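Local coordinates for protein putative cyclohexadienyl dehydrogenase and ADH prephenate dehydrogenase (Rhizobium meliloti, PDB 4WJI) that probably catalyses the NAD(P)-dependent oxidative decarboxylation of prephenate to 3-(4-hydroxyphenyl)pyruvate on the route to L-tyrosine, at residues L88-I93 against P113-F118; A8-G13 against E60-A65; G142-L147 against G169-E174. One frame throughout, in Å; residues are numbered along the deposited sequence.

In the fold
All three contacts reach one mixed sheet of the nucleotide-binding domain. Following the chain from the N terminus, contact 2 closes first, bringing the end of strand 4-10, just before the glycine-rich turn, against segment 60-65. Contact 1 then closes a shorter loop, from the approach to strand 93-96 to the start of strand 117-123. Contact 3 pairs strand 144-147 with strand 171-174 at one side of the same sheet. The three loops follow in series, neither nested nor crossed. Contacts 1 and 2 touch, Ala92 CB lying 3.5 Å from Ala65 O, whereas contact 3 is centred about 23 Å from the centre of each of the others.

Contact 1: L88-I93 against P113-F118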
ATOM      1  N   LEU A  88      31.010  24.788  14.105  1.00  9.30           N
ATOM      2  CA  LEU A  88      30.746  25.120  12.710  1.00  9.57           C
ATOM      3  C   LEU A  88      31.589  26.294  12.229  1.00  9.95           C
ATOM      4  O   LEU A  88      31.721  27.289  12.946  1.00 13.22           O
ATOM      5  CB  LEU A  88      29.275  25.471  12.550  1.00  9.41           C
ATOM      6  CG  LEU A  88      28.272  24.344  12.787  1.00  9.25           C
ATOM      7  CD1 LEU A  88      26.861  24.873  13.056  1.00 12.12           C
ATOM      8  CD2 LEU A  88      28.267  23.362  11.616  1.00 11.27           C
ATOM      9  N   LYS A  89      32.102  26.212  11.007  1.00 11.50           N
ATOM     10  CA  LYS A  89      32.870  27.351  10.509  1.00 13.35           C
ATOM     11  C   LYS A  89      31.915  28.427   9.964  1.00 11.70           C
ATOM     12  O   LYS A  89      30.793  28.130   9.584  1.00 13.38           O
ATOM     13  CB  LYS A  89      33.876  26.971   9.439  1.00 17.07           C
ATOM     14  CG  LYS A  89      33.276  26.552   8.148  1.00 14.95           C
ATOM     15  CD  LYS A  89      34.320  26.495   7.045  1.00 16.71           C
ATOM     16  CE  LYS A  89      33.738  25.983   5.756  1.00 18.50           C
ATOM     17  NZ  LYS A  89      34.780  25.797   4.684  1.00 26.40           N
ATOM     18  N   PRO A  90      32.378  29.691   9.935  1.00 15.17           N
ATOM     19  CA  PRO A  90      31.584  30.725   9.300  1.00 15.39           C
ATOM     20  C   PRO A  90      31.203  30.362   7.888  1.00 12.94           C
ATOM     21  O   PRO A  90      32.064  29.881   7.117  1.00 14.79           O
ATOM     22  CB  PRO A  90      32.498  31.964   9.341  1.00 21.34           C
ATOM     23  CG  PRO A  90      33.485  31.683  10.402  1.00 23.55           C
ATOM     24  CD  PRO A  90      33.676  30.193  10.417  1.00 17.25           C
ATOM     25  N   GLY A  91      29.920  30.579   7.556  1.00 13.62           N
ATOM     26  CA  GLY A  91      29.416  30.325   6.196  1.00 14.05           C
ATOM     27  C   GLY A  91      29.066  28.860   5.910  1.00 12.73           C
ATOM     28  O   GLY A  91      28.667  28.539   4.799  1.00 13.49           O
ATOM     29  N   ALA A  92      29.246  27.969   6.906  1.00 10.23           N
ATOM     30  CA  ALA A  92      28.769  26.582   6.746  1.00  9.76           C
ATOM     31  C   ALA A  92      27.268  26.593   6.449  1.00 10.84           C
ATOM     32  O   ALA A  92      26.521  27.436   6.976  1.00 12.11           O
ATOM     33  CB  ALA A  92      29.070  25.756   8.012  1.00 11.65           C
ATOM     34  N   ILE A  93      26.834  25.627   5.644  1.00 10.80           N
ATOM     35  CA  ILE A  93      25.407  25.396   5.414  1.00 10.58           C
ATOM     36  C   ILE A  93      25.016  24.152   6.212  1.00 10.00           C
ATOM     37  O   ILE A  93      25.632  23.097   6.086  1.00 10.09           O
ATOM     38  CB  ILE A  93      25.073  25.181   3.931  1.00 11.38           C
ATOM     39  CG1 ILE A  93      25.474  26.391   3.093  1.00 13.89           C
ATOM     40  CG2 ILE A  93      23.576  24.912   3.775  1.00 15.10           C
ATOM     41  CD1 ILE A  93      25.410  26.179   1.603  1.00 17.14           C
ATOM     42  N   PRO A 113      24.664  29.421  15.289  1.00 16.61           N
ATOM     43  CA  PRO A 113      25.150  30.819  15.263  1.00 17.58           C
ATOM     44  C   PRO A 113      24.673  31.651  14.040  1.00 16.19           C
ATOM     45  O   PRO A 113      24.297  31.084  13.023  1.00 16.35           O
ATOM     46  CB  PRO A 113      26.665  30.670  15.238  1.00 24.84           C
ATOM     47  CG  PRO A 113      26.950  29.276  14.786  1.00 21.75           C
ATOM     48  CD  PRO A 113      25.717  28.426  15.046  1.00 17.83           C
ATOM     49  N   LYS A 114      24.739  32.987  14.151  1.00 17.86           N
ATOM     50  CA  LYS A 114      24.305  33.913  13.087  1.00 18.18           C
ATOM     51  C   LYS A 114      25.124  33.751  11.809  1.00 16.40           C
ATOM     52  O   LYS A 114      24.662  34.118  10.731  1.00 20.07           O
ATOM     53  CB  LYS A 114      24.473  35.389  13.545  1.00 25.92           C
ATOM     54  N   ASP A 115      26.352  33.245  11.941  1.00 15.84           N
ATOM     55  CA  ASP A 115      27.249  33.132  10.781  1.00 16.28           C
ATOM     56  C   ASP A 115      27.104  31.871   9.957  1.00 14.09           C
ATOM     57  O   ASP A 115      27.855  31.673   8.996  1.00 15.75           O
ATOM     58  CB  ASP A 115      28.728  33.341  11.160  1.00 15.41           C
ATOM     59  CG  ASP A 115      29.281  32.281  12.165  1.00 19.30           C
ATOM     60  OD1 ASP A 115      28.493  31.579  12.807  1.00 27.73           O
ATOM     61  OD2 ASP A 115      30.523  32.153  12.326  1.00 25.89           O
ATOM     62  N   VAL A 116      26.173  30.999  10.322  1.00 11.50           N
ATOM     63  CA  VAL A 116      25.932  29.816   9.486  1.00 12.18           C
ATOM     64  C   VAL A 116      24.579  29.916   8.823  1.00 11.27           C
ATOM     65  O   VAL A 116      23.711  30.673   9.273  1.00 15.08           O
ATOM     66  CB  VAL A 116      26.051  28.509  10.245  1.00 18.35           C
ATOM     67  CG1 VAL A 116      27.389  28.394  10.956  1.00 16.87           C
ATOM     68  CG2 VAL A 116      24.917  28.234  11.165  1.00 20.67           C
ATOM     69  N   HIS A 117      24.426  29.197   7.715  1.00 10.88           N
ATOM     70  CA  HIS A 117      23.179  29.215   6.952  1.00 11.87           C
ATOM     71  C   HIS A 117      22.363  27.942   7.192  1.00 11.52           C
ATOM     72  O   HIS A 117      22.778  26.837   6.854  1.00 15.25           O
ATOM     73  CB  HIS A 117      23.462  29.310   5.451  1.00 11.98           C
ATOM     74  CG  HIS A 117      24.430  30.383   5.086  1.00 13.41           C
ATOM     75  ND1 HIS A 117      24.171  31.707   5.333  1.00 17.32           N
ATOM     76  CD2 HIS A 117      25.664  30.325   4.533  1.00 16.71           C
ATOM     77  CE1 HIS A 117      25.203  32.431   4.920  1.00 20.99           C
ATOM     78  NE2 HIS A 117      26.121  31.617   4.423  1.00 18.31           N
ATOM     79  N   PHE A 118      21.166  28.093   7.696  1.00  9.66           N
ATOM     80  CA  PHE A 118      20.306  26.949   8.055  1.00  8.94           C
ATOM     81  C   PHE A 118      19.235  26.813   6.991  1.00  9.28           C
ATOM     82  O   PHE A 118      18.343  27.689   6.907  1.00 11.79           O
ATOM     83  CB  PHE A 118      19.682  27.234   9.442  1.00 12.00           C
ATOM     84  CG  PHE A 118      18.793  26.161   9.968  1.00 11.83           C
ATOM     85  CD1 PHE A 118      19.055  24.807   9.737  1.00 11.44           C
ATOM     86  CD2 PHE A 118      17.711  26.492  10.748  1.00 13.93           C
ATOM     87  CE1 PHE A 118      18.226  23.802  10.255  1.00 13.60           C
ATOM     88  CE2 PHE A 118      16.898  25.506  11.295  1.00 13.72           C
ATOM     89  CZ  PHE A 118      17.149  24.154  11.032  1.00 14.11           C
TER
HETATM   90  O   HOH W   1      31.925  30.268  13.790  1.00 37.28           O
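Gly91 and Ala92 meet Asp115 and His117 through two backbone hydrogen bonds. Gly91 N donates to Asp115 O over 2.7 Å. His117 N reaches Ala92 O at 2.8 Å. Just beyond, Ile93 and His117 make a parallel bridge, and Ile93 CG1 comes to the edge of the imidazole. Val116 CG1 lies 3.8 Å from Leu88 CB, the two side chains crossing at about a right angle, and also touches Ala92 CB. On the outer side, the Asp115 carboxylate runs alongside the Pro90 ring, with OD2 3.6 Å from Pro90 CG. Asp115 CG sits between its backbone N and carbonyl carbon (chi1 62°), a position from which OD2 shares a water with Leu88 O.

Turns position both partners: a type II turn from Lys89 to Ala92, with Gly91 at positive phi, and a type I turn from Pro113 to Val116. A bound magnesium ion lies near the Asp115 side chain, nearest atoms about 4 Å apart. Ile93 bonds through its backbone to Asp66 and Val68, while Ala157 of helix 155-167 packs on Ile93 and His117. The arrangement is the entry of two neighbouring parallel strands into a Rossmann-type sheet.

Contact 2: A8-G13 against E60-A65. With NAP (NADP nicotinamide-adenine-dinucleotide phosphate), chain B.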
ATOM      1  N   ALA A   8      29.802  16.906   5.768  1.00  8.10           N
ATOM      2  CA  ALA A   8      29.699  16.094   6.976  1.00  7.62           C
ATOM      3  C   ALA A   8      28.282  15.532   7.074  1.00  8.08           C
ATOM      4  O   ALA A   8      27.288  16.288   6.992  1.00  9.30           O
ATOM      5  CB  ALA A   8      29.961  16.941   8.195  1.00 10.45           C
ATOM      6  N   LEU A   9      28.198  14.202   7.231  1.00  6.83           N
ATOM      7  CA  LEU A   9      26.912  13.512   7.339  1.00  7.57           C
ATOM      8  C   LEU A   9      26.758  13.093   8.765  1.00  8.10           C
ATOM      9  O   LEU A   9      27.528  12.260   9.258  1.00  9.60           O
ATOM     10  CB  LEU A   9      26.895  12.288   6.433  1.00  7.92           C
ATOM     11  CG  LEU A   9      27.112  12.624   4.944  1.00  7.91           C
ATOM     12  CD1 LEU A   9      27.132  11.346   4.124  1.00  9.72           C
ATOM     13  CD2 LEU A   9      26.054  13.603   4.407  1.00  9.68           C
ATOM     14  N   ILE A  10      25.768  13.691   9.438  1.00  7.09           N
ATOM     15  CA  ILE A  10      25.478  13.325  10.840  1.00  6.40           C
ATOM     16  C   ILE A  10      24.239  12.438  10.825  1.00  8.16           C
ATOM     17  O   ILE A  10      23.124  12.909  10.545  1.00  9.29           O
ATOM     18  CB  ILE A  10      25.206  14.552  11.710  1.00  8.22           C
ATOM     19  CG1 ILE A  10      26.392  15.526  11.660  1.00 11.98           C
ATOM     20  CG2 ILE A  10      24.898  14.094  13.155  1.00 10.24           C
ATOM     21  CD1 ILE A  10      26.237  16.812  12.435  1.00 13.31           C
ATOM     22  N   GLY A  11      24.433  11.144  11.081  1.00  8.76           N
ATOM     23  CA  GLY A  11      23.395  10.163  10.837  1.00  8.22           C
ATOM     24  C   GLY A  11      23.649   9.471   9.494  1.00  9.32           C
ATOM     25  O   GLY A  11      23.879  10.133   8.478  1.00  9.39           O
ATOM     26  N   ILE A  12      23.652   8.151   9.505  1.00  8.81           N
ATOM     27  CA  ILE A  12      24.109   7.364   8.371  1.00  8.92           C
ATOM     28  C   ILE A  12      23.223   6.122   8.210  1.00  9.39           C
ATOM     29  O   ILE A  12      23.674   5.057   7.806  1.00 10.45           O
ATOM     30  CB  ILE A  12      25.643   7.070   8.500  1.00  8.66           C
ATOM     31  CG1 ILE A  12      26.267   6.739   7.122  1.00 10.34           C
ATOM     32  CG2 ILE A  12      25.932   6.076   9.593  1.00  9.63           C
ATOM     33  CD1 ILE A  12      26.376   7.942   6.206  1.00 11.59           C
ATOM     34  N   GLY A  13      21.917   6.294   8.456  1.00  8.40           N
ATOM     35  CA  GLY A  13      20.966   5.244   8.199  1.00  8.90           C
ATOM     36  C   GLY A  13      20.473   5.255   6.744  1.00  9.21           C
ATOM     37  O   GLY A  13      21.233   5.547   5.820  1.00  9.29           O
ATOM     38  N   GLU A  60      33.434  17.162  16.310  1.00 12.59           N
ATOM     39  CA  GLU A  60      34.623  17.010  15.468  1.00 14.43           C
ATOM     40  C   GLU A  60      34.274  16.906  13.982  1.00 11.73           C
ATOM     41  O   GLU A  60      34.971  17.463  13.125  1.00 15.19           O
ATOM     42  CB  GLU A  60      35.378  15.720  15.790  1.00 19.13           C
ATOM     43  CG  GLU A  60      36.182  15.644  17.049  1.00 29.14           C
ATOM     44  CD  GLU A  60      37.061  14.382  17.061  1.00 39.14           C
ATOM     45  OE1 GLU A  60      36.946  13.461  16.156  1.00 28.65           O
ATOM     46  OE2 GLU A  60      37.875  14.302  18.002  1.00 44.76           O
ATOM     47  N   ALA A  61      33.179  16.214  13.683  1.00 11.07           N
ATOM     48  CA  ALA A  61      32.817  15.954  12.284  1.00 12.19           C
ATOM     49  C   ALA A  61      32.585  17.212  11.464  1.00 10.20           C
ATOM     50  O   ALA A  61      32.831  17.225  10.232  1.00 11.48           O
ATOM     51  CB  ALA A  61      31.578  15.076  12.207  1.00 12.55           C
ATOM     52  N   VAL A  62      32.026  18.219  12.120  1.00  9.68           N
ATOM     53  CA  VAL A  62      31.674  19.435  11.415  1.00  9.59           C
ATOM     54  C   VAL A  62      32.823  20.422  11.261  1.00  9.89           C
ATOM     55  O   VAL A  62      32.670  21.417  10.574  1.00 10.47           O
ATOM     56  CB  VAL A  62      30.442  20.149  11.995  1.00  9.94           C
ATOM     57  CG1 VAL A  62      29.284  19.186  12.070  1.00 11.33           C
ATOM     58  CG2 VAL A  62      30.717  20.734  13.380  1.00 11.36           C
ATOM     59  N   GLU A  63      33.964  20.164  11.883  1.00 11.16           N
ATOM     60  CA  GLU A  63      35.069  21.132  11.834  1.00 11.10           C
ATOM     61  C   GLU A  63      35.531  21.343  10.380  1.00 12.30           C
ATOM     62  O   GLU A  63      35.874  20.397   9.692  1.00 15.28           O
ATOM     63  CB  GLU A  63      36.154  20.701  12.806  1.00 15.24           C
ATOM     64  CG  GLU A  63      35.649  20.868  14.254  1.00 20.67           C
ATOM     65  CD  GLU A  63      36.612  20.482  15.366  1.00 30.36           C
ATOM     66  OE1 GLU A  63      37.740  19.977  15.091  1.00 35.22           O
ATOM     67  OE2 GLU A  63      36.218  20.686  16.544  1.00 31.87           O
ATOM     68  N   GLY A  64      35.376  22.560   9.868  1.00 12.21           N
ATOM     69  CA  GLY A  64      35.734  22.861   8.475  1.00 14.91           C
ATOM     70  C   GLY A  64      34.795  22.408   7.392  1.00 14.66           C
ATOM     71  O   GLY A  64      35.085  22.532   6.212  1.00 21.09           O
ATOM     72  N   ALA A  65      33.634  21.876   7.771  1.00 10.67           N
ATOM     73  CA  ALA A  65      32.672  21.375   6.788  1.00 10.33           C
ATOM     74  C   ALA A  65      31.874  22.497   6.124  1.00 10.14           C
ATOM     75  O   ALA A  65      31.392  23.412   6.787  1.00 11.92           O
ATOM     76  CB  ALA A  65      31.731  20.363   7.417  1.00 10.31           C
TER
HETATM   77  PA  NAP B 301      17.565   5.318  10.229  1.00  9.98           P
HETATM   78  O1A NAP B 301      17.877   4.496   9.038  1.00  9.70           O
HETATM   79  O2A NAP B 301      16.960   4.720  11.454  1.00 12.08           O
HETATM   80  O5B NAP B 301      18.923   6.042  10.688  1.00  9.88           O
HETATM   81  C5B NAP B 301      18.977   6.737  11.928  1.00  9.47           C
HETATM   82  C4B NAP B 301      20.305   7.466  12.123  1.00 10.10           C
HETATM   83  O4B NAP B 301      20.159   8.363  13.218  1.00 11.69           O
HETATM   84  C3B NAP B 301      21.436   6.535  12.523  1.00 10.64           C
HETATM   85  O3B NAP B 301      22.694   7.080  12.159  1.00 11.07           O
HETATM   86  C2B NAP B 301      21.369   6.549  14.027  1.00 11.19           C
HETATM   87  O2B NAP B 301      22.616   6.302  14.615  1.00 11.88           O
HETATM   88  C1B NAP B 301      20.993   7.980  14.296  1.00 11.48           C
HETATM   89  N9A NAP B 301      20.313   8.279  15.586  1.00 12.61           N
HETATM   90  C8A NAP B 301      19.240   7.695  16.095  1.00 13.22           C
HETATM   91  N7A NAP B 301      18.835   8.218  17.224  1.00 14.13           N
HETATM   92  C5A NAP B 301      19.723   9.219  17.475  1.00 13.46           C
HETATM   93  C6A NAP B 301      19.848  10.146  18.530  1.00 15.24           C
HETATM   94  N6A NAP B 301      18.981  10.152  19.560  1.00 18.05           N
HETATM   95  N1A NAP B 301      20.830  11.020  18.450  1.00 15.56           N
HETATM   96  C2A NAP B 301      21.657  10.994  17.420  1.00 14.85           C
HETATM   97  N3A NAP B 301      21.632  10.161  16.396  1.00 12.45           N
HETATM   98  C4A NAP B 301      20.647   9.274  16.458  1.00 11.91           C
HETATM   99  O3  NAP B 301      16.686   6.593   9.820  1.00  9.65           O
HETATM  100  PN  NAP B 301      16.385   7.325   8.433  1.00  9.02           P
HETATM  101  O1N NAP B 301      15.318   6.567   7.821  1.00 10.72           O
HETATM  102  O2N NAP B 301      17.621   7.579   7.693  1.00  8.45           O
HETATM  103  O5D NAP B 301      15.722   8.707   8.940  1.00  9.10           O
HETATM  104  C5D NAP B 301      16.492   9.833   9.279  1.00  9.13           C
HETATM  105  C4D NAP B 301      15.635  11.083   9.098  1.00  9.38           C
HETATM  106  O4D NAP B 301      15.138  11.093   7.776  1.00  9.63           O
HETATM  107  C3D NAP B 301      14.427  11.121   9.985  1.00  9.77           C
HETATM  108  O3D NAP B 301      14.233  12.438  10.474  1.00 11.12           O
HETATM  109  C2D NAP B 301      13.281  10.707   9.093  1.00 10.00           C
HETATM  110  O2D NAP B 301      12.083  11.289   9.540  1.00 11.47           O
HETATM  111  C1D NAP B 301      13.750  11.327   7.777  1.00  9.37           C
HETATM  112  N1N NAP B 301      13.274  10.661   6.554  1.00  8.39           N
HETATM  113  C2N NAP B 301      13.095   9.339   6.519  1.00  7.59           C
HETATM  114  C3N NAP B 301      12.648   8.714   5.380  1.00  7.74           C
HETATM  115  C7N NAP B 301      12.396   7.227   5.282  1.00  8.91           C
HETATM  116  O7N NAP B 301      11.701   6.814   4.393  1.00 10.31           O
HETATM  117  N7N NAP B 301      12.957   6.450   6.181  1.00  7.99           N
HETATM  118  C4N NAP B 301      12.405   9.486   4.275  1.00  7.92           C
HETATM  119  C5N NAP B 301      12.625  10.838   4.338  1.00  7.21           C
HETATM  120  C6N NAP B 301      13.035  11.431   5.500  1.00  7.93           C
HETATM  121  P2B NAP B 301      22.952   4.896  15.323  1.00 12.72           P
HETATM  122  O1X NAP B 301      22.487   3.827  14.391  1.00 13.72           O
HETATM  123  O2X NAP B 301      24.445   4.941  15.477  1.00 15.17           O
HETATM  124  O3X NAP B 301      22.215   4.809  16.646  1.00 15.47           O
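Ala8, in the last part of strand 4-10, passes Val62 of segment 60-65 with their CA atoms 5.9 Å apart, and the two backbones approach without pairing. The side chains do the joining. Ala8 CB points at the other segment and fits between two of its parts: it stands 3.5 Å from Ala61 O and 3.9 Å from Ala65 CB. The type II turn from Val62 to Ala65, closed by a bond from Ala65 N to Val62 O, swings that second methyl back toward the strand. Two residues along, Ile10 reaches across with the end of its chain. CG1 lies beside the backbone N and chi2 is extended at 178°, which carries CD1 out to Val62 CG1 at 3.9 Å, the branches meeting obliquely. Val68 of the neighbouring strand packs on both Ile10 and Val62, and His87 and Leu88 also touch Val62.

Past Ile10 the chain turns into the nucleotide site. Ile12 N donates to O3B of NADP over 3.0 Å in a nearly straight bond, and Gly13 CA comes within 3.3 Å of the phosphate oxygen O1A. A side chain on Gly13 would run into the cofactor. Gly11 and Gly13 are consistent with the first two glycines of a GxGxxG motif, as in Rossmann folds. The chemistry thus divides: methyl packing seats the strand against the 60-65 segment, whereas a backbone amide and side-chain-less residues at its end receive the dinucleotide closely.

Contact 3: G142-L147 against G169-E174; sequences GRWCIL and GSMVDE
Cys145 N donates to Met171 O at 2.8 Å, the shortest rung of a parallel ladder that Met171 N to Arg143 O, Asp173 N to Cys145 O and Leu147 N to Asp173 O continue. Ahead of the strands, Gly142 N is hydrogen-bonded to Gly169 O, and Gly169 ends helix 155-167 in a Schellman motif. A water bridges Trp144 O and Ser170 OG, which is also hydrogen-bonded to Phe140 O.

With CG anti to the carbonyl carbon (chi1 -76°), Trp144 lays its indole over the neighbouring strand, on the face it shares with Met171 and Asp173. Its six-membered ring takes Met171 CB over one face, 3.5 Å from the centroid and 9° off the normal, a CH-pi contact. The selenium of this selenomethionine approaches obliquely at 4.4 Å from the same centroid, a Met-aromatic contact. Trp144 CZ3 stands 3.3 Å from Asp173 OD2, with ring and carboxylate planes 24° apart. That oxygen is bound by Lys215 and Tyr216 of the second subunit, which also meet the indole by cation-pi and edge-to-face contacts. Replacing Trp144 with an alanine would probably leave Met171 CB without its aromatic cover and Lys215 of the second subunit without its pi partner. On the reverse face, Leu147 CD1 meets Val172 CG1 at 3.9 Å beneath helix 155-167.

This beta-alpha-beta unit therefore turns a largely apolar face, with the Glu174-Arg162 salt bridge at its end, to its own crossover helix, while its other face offers an aromatic ring and a carboxylate, which together probably stabilise a lysine across the dimer interface.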
ATOM      1  N   GLY A 142      14.058  11.182  -9.657  1.00 12.88           N
ATOM      2  CA  GLY A 142      12.679  11.360 -10.019  1.00 13.40           C
ATOM      3  C   GLY A 142      11.725  11.649  -8.884  1.00 13.96           C
ATOM      4  O   GLY A 142      10.497  11.561  -9.077  1.00 15.59           O
ATOM      5  N   ARG A 143      12.257  11.936  -7.698  1.00 11.29           N
ATOM      6  CA  ARG A 143      11.485  12.274  -6.533  1.00  9.66           C
ATOM      7  C   ARG A 143      11.532  13.797  -6.319  1.00  9.24           C
ATOM      8  O   ARG A 143      12.382  14.488  -6.869  1.00 13.80           O
ATOM      9  CB  ARG A 143      12.116  11.591  -5.326  1.00  9.85           C
ATOM     10  CG  ARG A 143      12.160  10.090  -5.411  1.00 11.02           C
ATOM     11  CD  ARG A 143      10.923   9.447  -4.887  1.00 17.63           C
ATOM     12  NE  ARG A 143       9.860   9.429  -5.839  1.00 16.51           N
ATOM     13  CZ  ARG A 143       9.648   8.438  -6.720  1.00 17.75           C
ATOM     14  NH1 ARG A 143       8.646   8.495  -7.567  1.00 18.12           N
ATOM     15  NH2 ARG A 143      10.502   7.471  -6.867  1.00 23.74           N
ATOM     16  N   TRP A 144      10.639  14.295  -5.487  1.00  9.23           N
ATOM     17  CA  TRP A 144      10.634  15.656  -5.035  1.00  9.29           C
ATOM     18  C   TRP A 144      11.409  15.800  -3.727  1.00 10.56           C
ATOM     19  O   TRP A 144      11.516  14.834  -2.940  1.00 11.12           O
ATOM     20  CB  TRP A 144       9.171  16.167  -4.803  1.00 11.77           C
ATOM     21  CG  TRP A 144       8.493  16.458  -6.078  1.00 12.76           C
ATOM     22  CD1 TRP A 144       7.745  15.578  -6.828  1.00 16.61           C
ATOM     23  CD2 TRP A 144       8.507  17.665  -6.772  1.00 14.97           C
ATOM     24  NE1 TRP A 144       7.316  16.186  -7.977  1.00 18.16           N
ATOM     25  CE2 TRP A 144       7.794  17.469  -7.973  1.00 16.69           C
ATOM     26  CE3 TRP A 144       9.109  18.905  -6.536  1.00 15.49           C
ATOM     27  CZ2 TRP A 144       7.637  18.469  -8.912  1.00 20.17           C
ATOM     28  CZ3 TRP A 144       8.950  19.889  -7.484  1.00 19.18           C
ATOM     29  CH2 TRP A 144       8.218  19.664  -8.652  1.00 19.57           C
ATOM     30  N   CYS A 145      11.966  17.001  -3.531  1.00 12.17           N
ATOM     31  CA  CYS A 145      12.558  17.412  -2.251  1.00 10.22           C
ATOM     32  C   CYS A 145      12.021  18.805  -1.934  1.00 10.05           C
ATOM     33  O   CYS A 145      11.914  19.657  -2.831  1.00 13.27           O
ATOM     34  CB  CYS A 145      14.071  17.413  -2.325  1.00 11.56           C
ATOM     35  SG  CYS A 145      14.792  17.931  -0.758  1.00 14.41           S
ATOM     36  N   ILE A 146      11.617  19.001  -0.683  1.00  8.82           N
ATOM     37  CA  ILE A 146      11.055  20.272  -0.246  1.00  8.85           C
ATOM     38  C   ILE A 146      12.051  20.962   0.676  1.00  9.14           C
ATOM     39  O   ILE A 146      12.494  20.397   1.678  1.00 11.93           O
ATOM     40  CB  ILE A 146       9.693  20.084   0.486  1.00 10.14           C
ATOM     41  CG1 ILE A 146       8.650  19.389  -0.410  1.00 12.55           C
ATOM     42  CG2 ILE A 146       9.171  21.406   1.010  1.00 11.88           C
ATOM     43  CD1 ILE A 146       7.421  18.910   0.323  1.00 12.47           C
ATOM     44  N   LEU A 147      12.394  22.187   0.328  1.00  9.38           N
ATOM     45  CA  LEU A 147      13.169  23.068   1.215  1.00  9.82           C
ATOM     46  C   LEU A 147      12.278  24.063   1.906  1.00 11.78           C
ATOM     47  O   LEU A 147      11.316  24.556   1.309  1.00 12.88           O
ATOM     48  CB  LEU A 147      14.246  23.801   0.425  1.00 12.43           C
ATOM     49  CG  LEU A 147      15.222  22.981  -0.412  1.00 13.37           C
ATOM     50  CD1 LEU A 147      16.247  23.862  -1.142  1.00 15.80           C
ATOM     51  CD2 LEU A 147      15.890  21.922   0.447  1.00 16.43           C
ATOM     52  N   GLY A 169      19.134  14.010  -8.432  1.00 12.73           N
ATOM     53  CA  GLY A 169      18.052  13.586  -9.306  1.00 14.05           C
ATOM     54  C   GLY A 169      16.661  14.040  -8.939  1.00 12.68           C
ATOM     55  O   GLY A 169      15.686  13.597  -9.559  1.00 13.92           O
ATOM     56  N   SER A 170      16.568  14.884  -7.921  1.00 11.82           N
ATOM     57  CA  SER A 170      15.294  15.384  -7.443  1.00 11.04           C
ATOM     58  C   SER A 170      14.808  16.672  -8.097  1.00 12.10           C
ATOM     59  O   SER A 170      15.562  17.409  -8.630  1.00 14.86           O
ATOM     60  CB  SER A 170      15.343  15.572  -5.925  1.00 12.41           C
ATOM     61  OG  SER A 170      15.621  14.358  -5.277  1.00 14.93           O
HETATM   62  N   MSE A 171      13.511  16.891  -8.017  1.00 12.08           N
HETATM   63  CA  MSE A 171      12.899  18.148  -8.339  1.00 12.99           C
HETATM   64  C   MSE A 171      12.723  18.836  -7.006  1.00 13.81           C
HETATM   65  O   MSE A 171      12.393  18.176  -6.053  1.00 13.27           O
HETATM   66  CB  MSE A 171      11.534  17.947  -9.025  1.00 16.24           C
HETATM   67  CG  MSE A 171      11.553  17.681 -10.543  1.00 27.97           C
HETATM   68 SE   MSE A 171      10.132  16.413 -11.064  1.00 39.59          SE
HETATM   69  CE  MSE A 171      11.483  15.179 -10.280  1.00 11.11           C
ATOM     70  N   VAL A 172      12.941  20.138  -6.929  1.00 11.74           N
ATOM     71  CA  VAL A 172      12.926  20.885  -5.693  1.00 11.17           C
ATOM     72  C   VAL A 172      11.833  21.964  -5.645  1.00 12.71           C
ATOM     73  O   VAL A 172      11.683  22.717  -6.570  1.00 16.62           O
ATOM     74  CB  VAL A 172      14.290  21.537  -5.493  1.00 12.60           C
ATOM     75  CG1 VAL A 172      14.297  22.339  -4.214  1.00 14.48           C
ATOM     76  CG2 VAL A 172      15.369  20.475  -5.430  1.00 12.96           C
ATOM     77  N   ASP A 173      11.100  22.008  -4.546  1.00 12.22           N
ATOM     78  CA  ASP A 173      10.115  23.040  -4.265  1.00 13.17           C
ATOM     79  C   ASP A 173      10.465  23.691  -2.941  1.00 14.49           C
ATOM     80  O   ASP A 173      10.997  23.063  -2.079  1.00 15.87           O
ATOM     81  CB  ASP A 173       8.725  22.443  -4.063  1.00 18.81           C
ATOM     82  CG  ASP A 173       7.925  22.351  -5.311  1.00 24.85           C
ATOM     83  OD1 ASP A 173       8.180  23.096  -6.233  1.00 29.15           O
ATOM     84  OD2 ASP A 173       7.008  21.489  -5.374  1.00 24.88           O
ATOM     85  N   GLU A 174      10.133  24.951  -2.788  1.00 15.38           N
ATOM     86  CA  GLU A 174      10.293  25.668  -1.528  1.00 14.83           C
ATOM     87  C   GLU A 174       8.937  26.014  -0.961  1.00 15.41           C
ATOM     88  O   GLU A 174       8.053  26.401  -1.707  1.00 18.59           O
ATOM     89  CB  GLU A 174      11.074  26.962  -1.752  1.00 21.82           C
ATOM     90  CG  GLU A 174      12.421  26.737  -2.398  1.00 30.75           C
ATOM     91  CD  GLU A 174      13.187  28.021  -2.699  1.00 31.91           C
ATOM     92  OE1 GLU A 174      13.072  29.012  -1.944  1.00 41.12           O
ATOM     93  OE2 GLU A 174      13.937  27.991  -3.684  1.00 45.69           O
TER
HETATM   94  O   HOH W   2      14.046  13.484  -2.927  1.00 16.01           O